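Long-range contacts in lipoate-protein ligase, putative (Streptococcus pneumoniae, PDB 1VQZ), which is a putative member of the lipoate-protein ligase family, with an alpha/beta domain of the lipoyl protein ligase A/B type and a C-terminal domain characteristic of bacterial relatives: residues K14-H19 / Y227-E232; I27-Y32 / A235-I240; S114-N119 / L214-K219; A122-K127 / N198-K203. All coordinates share one frame; numbering follows the deposited sequence.

Contact 1 of 4, residues K14-H19 / Y227-E232; sequences KYIINH and YVFSEE
Ile16 meets Tyr227 and Phe229 with different branches, a division set by its first torsion: at chi1 -65° CG1 lies opposite the carbonyl carbon and CG2 opposite the backbone N. CG1 runs alongside Tyr227, 4.0 Å from its CB. CG2 instead comes within 3.9 Å of Phe229 CE2, with CD1 touching the same ring, and the two side chains stand roughly at right angles. Tyr227 contributes its CB here, since chi1 -166° carries the ring away from the strand to where its OH bonds Glu233. Lys14 CB also packs on Tyr227 CB at 4.0 Å, while Lys14 NZ, salt-bridged to Glu40, reaches the edge of the Tyr227 ring.

The backbones meet at the hydrogen bond from Tyr227 N to Tyr15 O (2.8 Å, N-H...O angle 154°). One step further on, a water replaces the direct link, accepting from Ile17 N at 2.9 Å and donating to Tyr227 O at 2.8 Å, consistent with the chains parting there. The pairing thus prolongs the parallel match of strands 13-17 and 225-226 at the border of the large mixed sheet, just ahead of helix 231-245, while Phe229 also packs against Leu29 of helix 23-36.

Contact 2 of 4, residues I27-Y32 / A235-I240; sequences IALEEY and AEINRI. With EDO (1,2-ethanediol), chain N; EDO (1,2-ethanediol), chain L.
Tyr32 of helix 23-36 and Ile237 of helix 231-245 pack against each other in a buried helix-helix crossing, whose short segments approach to 8.5 Å between axes at 117° between their N-to-C directions. Ile237 CG1 lies over one face of the Tyr32 ring, 4.0 Å from the centroid and 29° off the normal, a CH-pi contact. Its CG2 takes the other direction, toward the backbone of helix 23-36, and packs on Leu29 CB at 4.0 Å and on Ala28 CB. The small side chain of Ala28 is consistent with the close approach of the helices: its CB also receives Ile240 CG2 at 4.0 Å, while Ile240 CD1 sits at the edge of the Tyr32 ring, 3.9 Å from Tyr32 CD1.

At the margin, Tyr32 OH donates to Glu236 OE1 over 2.9 Å. The oxygen lies near the plane of the ring, yet the hydroxyl reaches it from 60° out of the carboxylate plane. Glu31 points its OE1 to an ethanediol hydroxyl, O2, at 2.7 Å, and its OE2 forms salt bridges with Lys35 and Lys244.

Across this contact the ring meets an aliphatic group over a face, a methyl at its edge and a carboxylate at its hydroxyl, and His36 of its own helix stacks with it; together these should restrict its rotation. The steep approach to Glu236 suggests that apolar packing probably carries much of the contact.

Contact 3 of 4, residues S114-N119 / L214-K219; sequences STPVIN and LEYMKK. With EDO (1,2-ethanediol), chain E.
Pro116 and Tyr216 meet where two helices, 110-123 and 206-220, cross beside the large mixed sheet of the domain; the short segments run 9.6 Å apart between axes, with 124° between their N-to-C directions. Tyr216 spans this separation. Its CG is turned opposite the backbone N (chi1 -166°), which sends the ring across to the other helix. There Pro116 CB packs tightly on the CD1-CE1 side, 3.3 Å from CD1, and the two side chains stand nearly perpendicular. Pro116 O lies above the centre of one ring face at 4.2 Å; this carbonyl also accepts a bond from Thr120 OG1. Because the proline nitrogen has no hydrogen to give to the preceding turn, helix 110-123 is kinked at just this residue.

The phenol end is gripped by Asn119, whose ND2 donates to Tyr216 OH over a short 2.6 Å at a nearly straight 167°. The hydroxyl lies in the amide plane, and Asn119 CB adds a contact of 3.6 Å to CE2. Deeper in, the selenium of Met217, a selenomethionine, touches Pro116 CG at 3.8 Å.

Met217 also reaches Phe44 of strand 42-47, whereas Val117 and Ile118 touch Leu136 of strand 135-138. Neighbouring helices that bridge to each other while each packs on the sheet are in keeping with the layered alpha/beta fold of this family, which shares a clan with class II tRNA synthetases.

Contact 4 of 4, residues A122-K127 / N198-K203; sequences AQLGVK and NELPKK. With EDO (1,2-ethanediol), chain R.
Leu124 and Leu200 lie side by side and point the same way, their contact formed just where helix 110-123 ends in a Schellman motif. Leu200 brings one branch to the task: its CD2 packs 3.8 Å from Leu124 CB and 4.0 Å from Leu124 CD1. That same methyl meets Val126 CG2, so one methyl of the 198-203 loop touches both the end of the helix and a residue just past it. Leu124 also rests on Phe209 and Leu212 of helix 206-220, which extends the apolar patch beyond the loop.

Val126 faces the loop through CG2, placed opposite the carbonyl carbon by chi1 174°, which sets CG1 opposite the backbone N. CG2 lies 3.5 Å from Glu199 O and 4.0 Å from Pro201 CD, and thus sits against the loop backbone as much as against its side chains. Between Leu124 and Val126, Gly125 has the positive phi (84°) that turns the chain out of the helix, bringing Val126 round to the loop. Its own carbonyl approaches the Pro201 ring at CG.

Glu199 directs its carboxylate elsewhere, to Lys141 in a salt bridge and to Thr194 in a hydrogen bond; an ethanediol molecule donates to both of its oxygens, O2 to OE1 at 2.9 Å.

The polar link between the segments is indirect. Leu124 O, with Pro201 CD 3.3 Å away, accepts a hydrogen bond of 2.6 Å from a water, which in turn accepts a longer one of 3.2 Å from Lys202 N.

In the fold
From the N terminus, strand 13-17 opens the longest loop, closed by contact 1 when the chain returns at 227-232. Helix 23-36 follows directly and is met by 235-240 in contact 2; the two closures cross, since their segments alternate along the chain, and they touch through Phe229, which also reaches Tyr32 and Ile237. Within both loops, helix 110-123 starts contact 3, and contact 4 lies inside that in turn, at the C-terminal end of the same helix. Contact 3 reaches contact 1 by packing of Leu214 on Tyr15. Contacts 2 and 4 remain far apart, about 35 Å between centres, in separate parts of the chain's fold.

Contact 1 of 4, residues K14-H19 / Y227-E232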
# COMPACT_ATOMS: atom_id res chain seq x y z
N LYS A 14 -13.53 -13.62 -10.97
CA LYS A 14 -13.25 -14.61 -9.97
C LYS A 14 -13.13 -14.06 -8.57
O LYS A 14 -12.69 -12.92 -8.35
CB LYS A 14 -11.95 -15.35 -10.32
CG LYS A 14 -11.93 -16.04 -11.67
CD LYS A 14 -12.95 -17.17 -11.70
CE LYS A 14 -13.22 -17.62 -13.11
NZ LYS A 14 -12.09 -18.31 -13.62
N TYR A 15 -13.43 -14.92 -7.60
CA TYR A 15 -12.92 -14.69 -6.24
C TYR A 15 -11.99 -15.81 -5.79
O TYR A 15 -12.05 -16.93 -6.33
CB TYR A 15 -14.04 -14.55 -5.23
CG TYR A 15 -14.89 -15.80 -4.99
CD1 TYR A 15 -16.00 -16.06 -5.77
CD2 TYR A 15 -14.61 -16.66 -3.94
CE1 TYR A 15 -16.81 -17.16 -5.57
CE2 TYR A 15 -15.40 -17.78 -3.72
CZ TYR A 15 -16.52 -18.03 -4.54
OH TYR A 15 -17.33 -19.13 -4.33
N ILE A 16 -11.15 -15.49 -4.80
CA ILE A 16 -10.21 -16.43 -4.21
C ILE A 16 -10.46 -16.50 -2.71
O ILE A 16 -10.67 -15.47 -2.06
CB ILE A 16 -8.72 -16.06 -4.47
CG1 ILE A 16 -8.44 -16.17 -5.95
CG2 ILE A 16 -7.79 -17.06 -3.76
CD1 ILE A 16 -7.29 -15.42 -6.40
N ILE A 17 -10.46 -17.72 -2.18
CA ILE A 17 -10.58 -17.93 -0.75
C ILE A 17 -9.20 -18.32 -0.18
O ILE A 17 -8.60 -19.33 -0.55
CB ILE A 17 -11.67 -19.01 -0.42
CG1 ILE A 17 -13.03 -18.48 -0.85
CG2 ILE A 17 -11.65 -19.39 1.12
CD1 ILE A 17 -14.14 -19.43 -0.56
N ASN A 18 -8.69 -17.50 0.69
CA ASN A 18 -7.43 -17.76 1.35
C ASN A 18 -7.55 -17.47 2.84
O ASN A 18 -7.68 -16.33 3.22
CB ASN A 18 -6.36 -16.87 0.76
CG ASN A 18 -5.08 -16.91 1.57
OD1 ASN A 18 -4.78 -17.92 2.24
ND2 ASN A 18 -4.29 -15.83 1.48
N HIS A 19 -7.49 -18.51 3.66
CA HIS A 19 -7.71 -18.34 5.09
C HIS A 19 -6.40 -18.36 5.91
O HIS A 19 -6.43 -18.30 7.11
CB HIS A 19 -8.66 -19.41 5.61
CG HIS A 19 -10.09 -19.22 5.19
ND1 HIS A 19 -10.95 -20.27 5.01
CD2 HIS A 19 -10.79 -18.10 4.89
CE1 HIS A 19 -12.14 -19.80 4.65
NE2 HIS A 19 -12.06 -18.49 4.57
N TYR A 227 -11.82 -19.00 -8.17
CA TYR A 227 -10.53 -19.51 -8.69
C TYR A 227 -9.84 -20.31 -7.57
O TYR A 227 -9.55 -19.78 -6.51
CB TYR A 227 -9.59 -18.38 -9.13
CG TYR A 227 -8.41 -18.87 -9.98
CD1 TYR A 227 -8.54 -18.99 -11.36
CD2 TYR A 227 -7.19 -19.25 -9.41
CE1 TYR A 227 -7.49 -19.45 -12.17
CE2 TYR A 227 -6.11 -19.74 -10.23
CZ TYR A 227 -6.28 -19.80 -11.61
OH TYR A 227 -5.30 -20.26 -12.47
N VAL A 228 -9.58 -21.58 -7.84
CA VAL A 228 -8.92 -22.46 -6.89
C VAL A 228 -7.52 -22.75 -7.40
O VAL A 228 -7.36 -23.27 -8.50
CB VAL A 228 -9.71 -23.79 -6.69
CG1 VAL A 228 -8.97 -24.77 -5.76
CG2 VAL A 228 -11.04 -23.47 -6.07
N PHE A 229 -6.52 -22.40 -6.59
CA PHE A 229 -5.14 -22.59 -6.96
C PHE A 229 -4.76 -24.05 -7.02
O PHE A 229 -5.10 -24.82 -6.16
CB PHE A 229 -4.20 -21.85 -5.96
CG PHE A 229 -4.14 -20.36 -6.16
CD1 PHE A 229 -3.76 -19.80 -7.37
CD2 PHE A 229 -4.46 -19.50 -5.13
CE1 PHE A 229 -3.70 -18.43 -7.53
CE2 PHE A 229 -4.41 -18.12 -5.28
CZ PHE A 229 -4.01 -17.58 -6.48
N SER A 230 -4.02 -24.42 -8.05
CA SER A 230 -3.50 -25.76 -8.17
C SER A 230 -2.31 -25.86 -7.26
O SER A 230 -1.77 -24.84 -6.82
CB SER A 230 -3.02 -26.00 -9.61
OG SER A 230 -1.91 -25.15 -9.87
N GLU A 231 -1.86 -27.09 -7.03
CA GLU A 231 -0.61 -27.35 -6.31
C GLU A 231 0.60 -26.62 -6.93
O GLU A 231 1.48 -26.09 -6.21
CB GLU A 231 -0.34 -28.86 -6.22
CG GLU A 231 -1.18 -29.58 -5.18
N GLU A 232 0.62 -26.58 -8.26
CA GLU A 232 1.70 -25.93 -8.98
C GLU A 232 1.69 -24.43 -8.72
O GLU A 232 2.73 -23.87 -8.41
CB GLU A 232 1.64 -26.18 -10.48
CG GLU A 232 1.92 -27.62 -10.94
CD GLU A 232 1.99 -27.76 -12.46
OE1 GLU A 232 2.00 -26.72 -13.15
OE2 GLU A 232 2.05 -28.91 -12.96
O HOH W 1 -10.07 -20.13 -3.83

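Contact 2 of 4, residues I27-Y32 / A235-I240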
# COMPACT_ATOMS: atom_id res chain seq x y z
N ILE A 27 0.66 -11.97 1.14
CA ILE A 27 1.03 -10.88 0.28
C ILE A 27 1.54 -11.46 -1.04
O ILE A 27 1.23 -10.91 -2.13
CB ILE A 27 1.95 -9.90 1.02
CG1 ILE A 27 1.15 -9.18 2.11
CG2 ILE A 27 2.54 -8.82 0.11
CD1 ILE A 27 2.01 -8.32 2.98
N ALA A 28 2.30 -12.56 -0.95
CA ALA A 28 2.76 -13.27 -2.18
C ALA A 28 1.56 -13.73 -3.05
O ALA A 28 1.56 -13.62 -4.30
CB ALA A 28 3.64 -14.45 -1.79
N LEU A 29 0.51 -14.22 -2.37
CA LEU A 29 -0.66 -14.71 -3.05
C LEU A 29 -1.37 -13.57 -3.75
O LEU A 29 -1.82 -13.73 -4.89
CB LEU A 29 -1.58 -15.47 -2.07
CG LEU A 29 -2.81 -16.17 -2.66
CD1 LEU A 29 -3.18 -17.34 -1.88
CD2 LEU A 29 -4.04 -15.23 -2.79
N GLU A 30 -1.44 -12.40 -3.10
CA GLU A 30 -2.08 -11.23 -3.69
C GLU A 30 -1.30 -10.77 -4.92
O GLU A 30 -1.90 -10.46 -5.97
CB GLU A 30 -2.21 -10.08 -2.67
CG GLU A 30 -2.92 -8.83 -3.19
CD GLU A 30 -2.80 -7.67 -2.24
OE1 GLU A 30 -1.66 -7.39 -1.84
OE2 GLU A 30 -3.84 -7.06 -1.90
N GLU A 31 0.03 -10.72 -4.80
CA GLU A 31 0.84 -10.33 -5.95
C GLU A 31 0.70 -11.30 -7.13
O GLU A 31 0.70 -10.89 -8.34
CB GLU A 31 2.33 -10.24 -5.56
CG GLU A 31 3.17 -9.60 -6.66
CD GLU A 31 4.66 -9.56 -6.35
OE1 GLU A 31 5.26 -10.59 -5.97
OE2 GLU A 31 5.23 -8.50 -6.53
N TYR A 32 0.61 -12.58 -6.80
CA TYR A 32 0.41 -13.61 -7.81
C TYR A 32 -0.91 -13.41 -8.59
O TYR A 32 -0.94 -13.48 -9.81
CB TYR A 32 0.45 -14.99 -7.18
CG TYR A 32 0.59 -16.07 -8.21
CD1 TYR A 32 1.84 -16.38 -8.77
CD2 TYR A 32 -0.51 -16.80 -8.64
CE1 TYR A 32 2.00 -17.36 -9.76
CE2 TYR A 32 -0.37 -17.81 -9.64
CZ TYR A 32 0.89 -18.08 -10.19
OH TYR A 32 1.03 -19.06 -11.14
N ALA A 235 2.89 -23.72 -5.27
CA ALA A 235 4.37 -23.77 -5.26
C ALA A 235 5.00 -22.45 -5.72
O ALA A 235 5.94 -21.95 -5.08
CB ALA A 235 4.89 -24.96 -6.13
N GLU A 236 4.48 -21.90 -6.82
CA GLU A 236 4.97 -20.64 -7.38
C GLU A 236 4.75 -19.50 -6.36
O GLU A 236 5.63 -18.66 -6.14
CB GLU A 236 4.29 -20.33 -8.76
CG GLU A 236 4.47 -21.44 -9.89
CD GLU A 236 4.17 -20.99 -11.37
OE1 GLU A 236 3.80 -19.79 -11.57
OE2 GLU A 236 4.29 -21.85 -12.33
N ILE A 237 3.57 -19.47 -5.76
CA ILE A 237 3.28 -18.51 -4.70
C ILE A 237 4.28 -18.58 -3.54
O ILE A 237 4.79 -17.57 -3.10
CB ILE A 237 1.82 -18.62 -4.21
CG1 ILE A 237 0.88 -18.13 -5.31
CG2 ILE A 237 1.60 -17.78 -2.92
CD1 ILE A 237 -0.55 -18.51 -5.08
N ASN A 238 4.57 -19.77 -3.07
CA ASN A 238 5.55 -19.94 -2.01
C ASN A 238 6.97 -19.58 -2.42
O ASN A 238 7.76 -19.07 -1.60
CB ASN A 238 5.44 -21.37 -1.41
CG ASN A 238 4.30 -21.49 -0.36
OD1 ASN A 238 4.30 -20.76 0.62
ND2 ASN A 238 3.33 -22.38 -0.58
N ARG A 239 7.33 -19.84 -3.68
CA ARG A 239 8.59 -19.34 -4.22
C ARG A 239 8.70 -17.80 -4.11
O ARG A 239 9.74 -17.27 -3.79
CB ARG A 239 8.76 -19.80 -5.68
CG ARG A 239 10.06 -19.36 -6.38
CD ARG A 239 11.26 -20.28 -6.02
N ILE A 240 7.63 -17.11 -4.46
CA ILE A 240 7.58 -15.66 -4.34
C ILE A 240 7.70 -15.22 -2.87
O ILE A 240 8.37 -14.26 -2.57
CB ILE A 240 6.29 -15.05 -4.96
CG1 ILE A 240 6.30 -15.31 -6.48
CG2 ILE A 240 6.22 -13.52 -4.65
CD1 ILE A 240 5.04 -14.89 -7.22
C1 EDO N . 6.64 -12.17 -9.61
O1 EDO N . 5.49 -11.36 -9.81
C2 EDO N . 6.85 -12.28 -8.11
O2 EDO N . 7.38 -11.07 -7.57
C1 EDO L . -0.75 -5.32 2.35
O1 EDO L . -1.66 -4.48 3.03
C2 EDO L . -1.26 -5.37 0.93
O2 EDO L . -0.64 -6.44 0.24

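Contact 3 of 4, residues S114-N119 / L214-K219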
# COMPACT_ATOMS: atom_id res chain seq x y z
N SER A 114 -17.23 -0.23 -2.87
CA SER A 114 -17.68 0.61 -1.78
C SER A 114 -19.19 0.49 -1.55
O SER A 114 -19.66 0.58 -0.43
CB SER A 114 -17.30 2.06 -2.10
OG SER A 114 -18.24 2.63 -3.01
N THR A 115 -19.96 0.27 -2.62
CA THR A 115 -21.39 0.09 -2.50
C THR A 115 -21.74 -1.19 -1.74
O THR A 115 -22.53 -1.13 -0.77
CB THR A 115 -22.14 0.20 -3.87
OG1 THR A 115 -22.30 1.58 -4.18
CG2 THR A 115 -23.52 -0.42 -3.80
N PRO A 116 -21.19 -2.34 -2.18
CA PRO A 116 -21.26 -3.58 -1.39
C PRO A 116 -20.88 -3.41 0.09
O PRO A 116 -21.60 -3.92 0.96
CB PRO A 116 -20.30 -4.52 -2.12
CG PRO A 116 -20.35 -4.07 -3.52
CD PRO A 116 -20.51 -2.58 -3.47
N VAL A 117 -19.81 -2.67 0.39
CA VAL A 117 -19.48 -2.42 1.81
C VAL A 117 -20.59 -1.64 2.50
O VAL A 117 -21.06 -2.07 3.53
CB VAL A 117 -18.13 -1.75 1.99
CG1 VAL A 117 -17.81 -1.56 3.48
CG2 VAL A 117 -17.03 -2.61 1.35
N ILE A 118 -21.04 -0.53 1.88
CA ILE A 118 -22.05 0.38 2.46
C ILE A 118 -23.33 -0.36 2.74
O ILE A 118 -23.98 -0.15 3.78
CB ILE A 118 -22.39 1.58 1.50
CG1 ILE A 118 -21.21 2.54 1.28
CG2 ILE A 118 -23.60 2.39 1.99
CD1 ILE A 118 -20.34 2.77 2.47
N ASN A 119 -23.71 -1.21 1.80
CA ASN A 119 -24.95 -1.94 1.85
C ASN A 119 -24.92 -3.09 2.86
O ASN A 119 -25.88 -3.27 3.62
CB ASN A 119 -25.32 -2.46 0.46
CG ASN A 119 -25.86 -1.35 -0.47
OD1 ASN A 119 -26.17 -0.24 -0.04
ND2 ASN A 119 -25.97 -1.67 -1.75
N LEU A 214 -18.50 -11.16 1.07
CA LEU A 214 -18.33 -12.06 -0.06
C LEU A 214 -19.71 -12.45 -0.56
O LEU A 214 -19.96 -12.41 -1.78
CB LEU A 214 -17.51 -13.31 0.32
CG LEU A 214 -17.26 -14.29 -0.85
CD1 LEU A 214 -16.41 -13.62 -1.94
CD2 LEU A 214 -16.58 -15.58 -0.41
N GLU A 215 -20.61 -12.79 0.35
CA GLU A 215 -22.00 -13.14 -0.06
C GLU A 215 -22.64 -11.97 -0.84
O GLU A 215 -23.29 -12.15 -1.89
CB GLU A 215 -22.88 -13.56 1.14
CG GLU A 215 -22.79 -15.07 1.52
CD GLU A 215 -23.15 -16.07 0.34
OE1 GLU A 215 -24.29 -15.97 -0.21
OE2 GLU A 215 -22.29 -16.93 -0.02
N TYR A 216 -22.44 -10.74 -0.36
CA TYR A 216 -22.90 -9.61 -1.14
C TYR A 216 -22.28 -9.54 -2.54
O TYR A 216 -23.00 -9.27 -3.53
CB TYR A 216 -22.64 -8.29 -0.42
CG TYR A 216 -23.40 -7.14 -1.04
CD1 TYR A 216 -22.94 -6.51 -2.21
CD2 TYR A 216 -24.61 -6.71 -0.51
CE1 TYR A 216 -23.65 -5.46 -2.80
CE2 TYR A 216 -25.33 -5.65 -1.10
CZ TYR A 216 -24.84 -5.04 -2.25
OH TYR A 216 -25.53 -3.99 -2.81
N MSE A 217 -20.97 -9.77 -2.63
CA MSE A 217 -20.27 -9.66 -3.91
C MSE A 217 -20.84 -10.65 -4.92
O MSE A 217 -21.07 -10.30 -6.09
CB MSE A 217 -18.76 -9.83 -3.73
CG MSE A 217 -18.11 -8.55 -3.14
SE MSE A 217 -18.09 -6.97 -4.41
CE MSE A 217 -16.74 -7.61 -5.64
N LYS A 218 -21.11 -11.86 -4.42
CA LYS A 218 -21.66 -12.95 -5.20
C LYS A 218 -23.05 -12.62 -5.75
O LYS A 218 -23.42 -13.02 -6.87
CB LYS A 218 -21.66 -14.27 -4.38
CG LYS A 218 -20.27 -14.90 -4.33
CD LYS A 218 -20.00 -15.83 -3.17
CE LYS A 218 -20.27 -17.27 -3.50
NZ LYS A 218 -19.86 -18.16 -2.39
N LYS A 219 -23.78 -11.82 -4.98
CA LYS A 219 -25.14 -11.46 -5.32
C LYS A 219 -25.08 -10.37 -6.38
O LYS A 219 -25.79 -10.42 -7.37
CB LYS A 219 -25.86 -10.97 -4.05
CG LYS A 219 -27.30 -11.43 -3.97
C1 EDO E . -18.94 -16.98 1.89
O1 EDO E . -20.23 -16.65 2.39
C2 EDO E . -18.62 -18.43 2.20
O2 EDO E . -17.46 -18.84 1.44

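Contact 4 of 4, residues A122-K127 / N198-K203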
# COMPACT_ATOMS: atom_id res chain seq x y z
N ALA A 122 -25.30 -1.33 5.99
CA ALA A 122 -26.67 -0.88 6.18
C ALA A 122 -27.59 -2.02 6.60
O ALA A 122 -28.51 -1.80 7.38
CB ALA A 122 -27.23 -0.17 4.93
N GLN A 123 -27.38 -3.22 6.07
CA GLN A 123 -28.09 -4.42 6.56
C GLN A 123 -27.87 -4.60 8.08
O GLN A 123 -28.75 -5.09 8.79
CB GLN A 123 -27.57 -5.69 5.86
CG GLN A 123 -28.38 -6.99 6.15
CD GLN A 123 -27.55 -8.19 6.72
OE1 GLN A 123 -26.83 -8.03 7.70
NE2 GLN A 123 -27.72 -9.39 6.13
N LEU A 124 -26.67 -4.26 8.54
CA LEU A 124 -26.28 -4.45 9.92
C LEU A 124 -26.67 -3.29 10.84
O LEU A 124 -26.36 -3.31 12.02
CB LEU A 124 -24.78 -4.75 9.96
CG LEU A 124 -24.35 -6.04 9.22
CD1 LEU A 124 -22.82 -6.22 9.17
CD2 LEU A 124 -25.00 -7.29 9.83
N GLY A 125 -27.41 -2.31 10.31
CA GLY A 125 -27.84 -1.14 11.08
C GLY A 125 -26.84 0.00 11.19
O GLY A 125 -26.96 0.84 12.10
N VAL A 126 -25.88 0.05 10.27
CA VAL A 126 -24.78 1.02 10.28
C VAL A 126 -24.78 1.83 8.99
O VAL A 126 -24.79 1.24 7.91
CB VAL A 126 -23.42 0.29 10.39
CG1 VAL A 126 -22.24 1.29 10.25
CG2 VAL A 126 -23.34 -0.47 11.72
N LYS A 127 -24.75 3.15 9.10
CA LYS A 127 -24.74 4.06 7.93
C LYS A 127 -23.30 4.46 7.62
O LYS A 127 -22.68 5.22 8.38
CB LYS A 127 -25.63 5.29 8.21
N ASN A 198 -17.39 -1.40 16.95
CA ASN A 198 -17.88 -0.37 17.83
C ASN A 198 -19.09 0.34 17.31
O ASN A 198 -19.74 1.04 18.04
CB ASN A 198 -16.76 0.63 18.09
CG ASN A 198 -15.61 0.01 18.86
OD1 ASN A 198 -15.82 -0.88 19.71
ND2 ASN A 198 -14.38 0.48 18.59
N GLU A 199 -19.40 0.18 16.03
CA GLU A 199 -20.52 0.88 15.43
C GLU A 199 -21.74 -0.06 15.26
O GLU A 199 -22.87 0.40 15.09
CB GLU A 199 -20.08 1.45 14.09
CG GLU A 199 -18.86 2.34 14.14
CD GLU A 199 -19.05 3.59 14.97
OE1 GLU A 199 -20.20 3.90 15.34
OE2 GLU A 199 -18.03 4.28 15.23
N LEU A 200 -21.46 -1.37 15.27
CA LEU A 200 -22.49 -2.39 15.13
C LEU A 200 -23.40 -2.45 16.35
O LEU A 200 -22.93 -2.67 17.46
CB LEU A 200 -21.85 -3.77 14.96
CG LEU A 200 -21.12 -4.04 13.67
CD1 LEU A 200 -20.33 -5.33 13.81
CD2 LEU A 200 -22.09 -4.14 12.51
N PRO A 201 -24.72 -2.31 16.14
CA PRO A 201 -25.68 -2.58 17.22
C PRO A 201 -25.62 -4.03 17.78
O PRO A 201 -25.82 -4.23 18.98
CB PRO A 201 -27.04 -2.30 16.57
CG PRO A 201 -26.77 -1.62 15.28
CD PRO A 201 -25.39 -1.89 14.89
N LYS A 202 -25.39 -5.02 16.93
CA LYS A 202 -25.17 -6.41 17.37
C LYS A 202 -23.76 -6.90 16.99
O LYS A 202 -23.27 -6.68 15.87
CB LYS A 202 -26.23 -7.34 16.78
N LYS A 203 -23.12 -7.60 17.94
CA LYS A 203 -21.76 -8.05 17.76
C LYS A 203 -21.68 -9.26 16.85
O LYS A 203 -22.39 -10.20 17.03
CB LYS A 203 -21.10 -8.38 19.10
C1 EDO R . -19.12 5.04 19.14
O1 EDO R . -17.95 4.63 18.41
C2 EDO R . -20.36 5.09 18.24
O2 EDO R . -20.26 6.11 17.23
O HOH W 2 -25.86 -5.18 13.77